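Local coordinates for GST N-terminal domain-containing protein (Pseudomonas syringae pv. tomato, PDB 3IC8) that is of unknown function but has the glutathione S-transferase fold, with a thioredoxin-like N-terminal domain, and may bind glutathione, at residues R30-P35 / S224-A229. Residues are numbered along the deposited sequence; the frame is centred on the assembly and turned at random.
Sequences RSVTIP and SDLSSA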
loop_
_atom_site.group_PDB
_atom_site.type_symbol
_atom_site.label_atom_id
_atom_site.label_comp_id
_atom_site.label_asym_id
_atom_site.label_seq_id
_atom_site.Cartn_x
_atom_site.Cartn_y
_atom_site.Cartn_z
ATOM N N ARG A 30 -20.289 8.128 -17.092
ATOM C CA ARG A 30 -21.261 8.913 -16.413
ATOM C C ARG A 30 -22.009 8.045 -15.439
ATOM O O ARG A 30 -22.334 6.953 -15.751
ATOM C CB ARG A 30 -22.223 9.513 -17.418
ATOM C CG ARG A 30 -21.581 10.289 -18.507
ATOM C CD ARG A 30 -20.623 11.306 -17.976
ATOM N NE ARG A 30 -21.281 12.303 -17.159
ATOM C CZ ARG A 30 -21.966 13.311 -17.649
ATOM N NH1 ARG A 30 -22.087 13.465 -18.934
ATOM N NH2 ARG A 30 -22.530 14.166 -16.859
ATOM N N SER A 31 -22.293 8.555 -14.263
ATOM C CA SER A 31 -23.005 7.788 -13.280
ATOM C C SER A 31 -24.421 8.258 -13.120
ATOM O O SER A 31 -24.661 9.372 -12.764
ATOM C CB SER A 31 -22.313 7.920 -11.953
ATOM O OG SER A 31 -22.927 7.113 -11.009
ATOM N N VAL A 32 -25.369 7.381 -13.365
ATOM C CA VAL A 32 -26.745 7.720 -13.158
ATOM C C VAL A 32 -27.187 6.963 -11.955
ATOM O O VAL A 32 -27.102 5.777 -11.923
ATOM C CB VAL A 32 -27.631 7.306 -14.324
ATOM C CG1 VAL A 32 -29.035 7.603 -14.028
ATOM C CG2 VAL A 32 -27.249 8.005 -15.535
ATOM N N THR A 33 -27.663 7.663 -10.950
ATOM C CA THR A 33 -28.129 6.997 -9.761
ATOM C C THR A 33 -29.594 6.669 -9.850
ATOM O O THR A 33 -30.425 7.518 -9.867
ATOM C CB THR A 33 -27.931 7.864 -8.546
ATOM O OG1 THR A 33 -26.551 8.155 -8.389
ATOM C CG2 THR A 33 -28.410 7.167 -7.347
ATOM N N ILE A 34 -29.898 5.397 -9.904
ATOM C CA ILE A 34 -31.252 4.922 -9.986
ATOM C C ILE A 34 -31.914 4.876 -8.641
ATOM O O ILE A 34 -31.259 4.953 -7.641
ATOM C CB ILE A 34 -31.272 3.542 -10.564
ATOM C CG1 ILE A 34 -30.482 2.606 -9.689
ATOM C CG2 ILE A 34 -30.658 3.539 -11.913
ATOM C CD1 ILE A 34 -30.453 1.298 -10.218
ATOM N N PRO A 35 -33.217 4.706 -8.633
ATOM C CA PRO A 35 -33.970 4.505 -7.404
ATOM C C PRO A 35 -33.972 3.059 -6.927
ATOM O O PRO A 35 -33.985 2.172 -7.733
ATOM C CB PRO A 35 -35.375 4.923 -7.802
ATOM C CG PRO A 35 -35.391 4.973 -9.224
ATOM C CD PRO A 35 -34.051 5.303 -9.669
ATOM N N SER A 224 -18.490 11.169 -13.651
ATOM C CA SER A 224 -19.259 12.369 -13.373
ATOM C C SER A 224 -20.717 12.019 -13.280
ATOM O O SER A 224 -21.192 11.247 -14.052
ATOM C CB SER A 224 -19.106 13.388 -14.474
ATOM O OG SER A 224 -18.016 13.103 -15.287
ATOM N N ASP A 225 -21.438 12.615 -12.351
ATOM C CA ASP A 225 -22.859 12.354 -12.215
ATOM C C ASP A 225 -23.636 12.809 -13.418
ATOM O O ASP A 225 -23.325 13.813 -13.984
ATOM C CB ASP A 225 -23.423 13.087 -11.026
ATOM C CG ASP A 225 -22.871 12.605 -9.742
ATOM O OD1 ASP A 225 -22.109 11.636 -9.743
ATOM O OD2 ASP A 225 -23.201 13.194 -8.706
ATOM N N LEU A 226 -24.644 12.044 -13.794
ATOM C CA LEU A 226 -25.552 12.423 -14.828
ATOM C C LEU A 226 -26.935 12.141 -14.348
ATOM O O LEU A 226 -27.187 11.111 -13.827
ATOM C CB LEU A 226 -25.258 11.650 -16.092
ATOM C CG LEU A 226 -26.195 11.868 -17.254
ATOM C CD1 LEU A 226 -26.035 13.211 -17.765
ATOM C CD2 LEU A 226 -26.018 10.863 -18.333
ATOM N N SER A 227 -27.843 13.069 -14.525
ATOM C CA SER A 227 -29.199 12.865 -14.102
ATOM C C SER A 227 -29.887 11.874 -14.983
ATOM O O SER A 227 -29.524 11.700 -16.105
ATOM C CB SER A 227 -29.960 14.172 -14.086
ATOM O OG SER A 227 -30.427 14.510 -15.348
ATOM N N SER A 228 -30.891 11.213 -14.455
ATOM C CA SER A 228 -31.634 10.237 -15.217
ATOM C C SER A 228 -32.364 10.832 -16.388
ATOM O O SER A 228 -32.490 10.227 -17.407
ATOM C CB SER A 228 -32.556 9.423 -14.331
ATOM O OG SER A 228 -33.696 10.126 -13.963
ATOM N N ALA A 229 -32.861 12.029 -16.213
ATOM C CA ALA A 229 -33.505 12.757 -17.268
ATOM C C ALA A 229 -32.558 13.113 -18.387
ATOM O O ALA A 229 -32.911 13.066 -19.532
ATOM C CB ALA A 229 -34.153 13.973 -16.718
HETATM O O HOH W 1 -27.818 10.594 -11.158
#
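Arg30 curls over the carbonyls of Ser224 and Asp225 and against the side chain of Leu226. Arg30 CB lies 3.9 Å from Leu226 CB. Bends at chi2 (-51°) and chi3 (-63°) then turn the chain back, bringing CD beside Ser224 O. Arg30 NE donates to Ser224 O (3.3 Å); the oxygen lies near the guanidinium plane, whereas NE stands well above the carbonyl plane. Arg30 NH2 donates to Asp225 O (3.0 Å), while NH1 forms a salt bridge with Glu3. Leu226 CD1 lies over one guanidinium face, with its CB toward the rim. Ser31 N, 2.9 Å from Ser224 O, approaches that carbonyl from the face opposite Arg30 NE, so two donors grip one oxygen. Leu226 N returns a bond to Ser31 O (2.9 Å, 165° at the hydrogen), pairing Arg30 with Ser224 and Ser31 with Asp225 in parallel. A water links Thr33 N to Leu226 O. Val32 sets CG2 4.2 Å from Leu226 CD2 and CG1 against Ser228, where helix 228-237 begins, N-capped by Ser227, whose OG bonds to Ala230 N. Strand 222-225, which follows helix 206-216, thus extends the thioredoxin-like sheet of the glutathione S-transferase N-terminal domain beside strand 28-33.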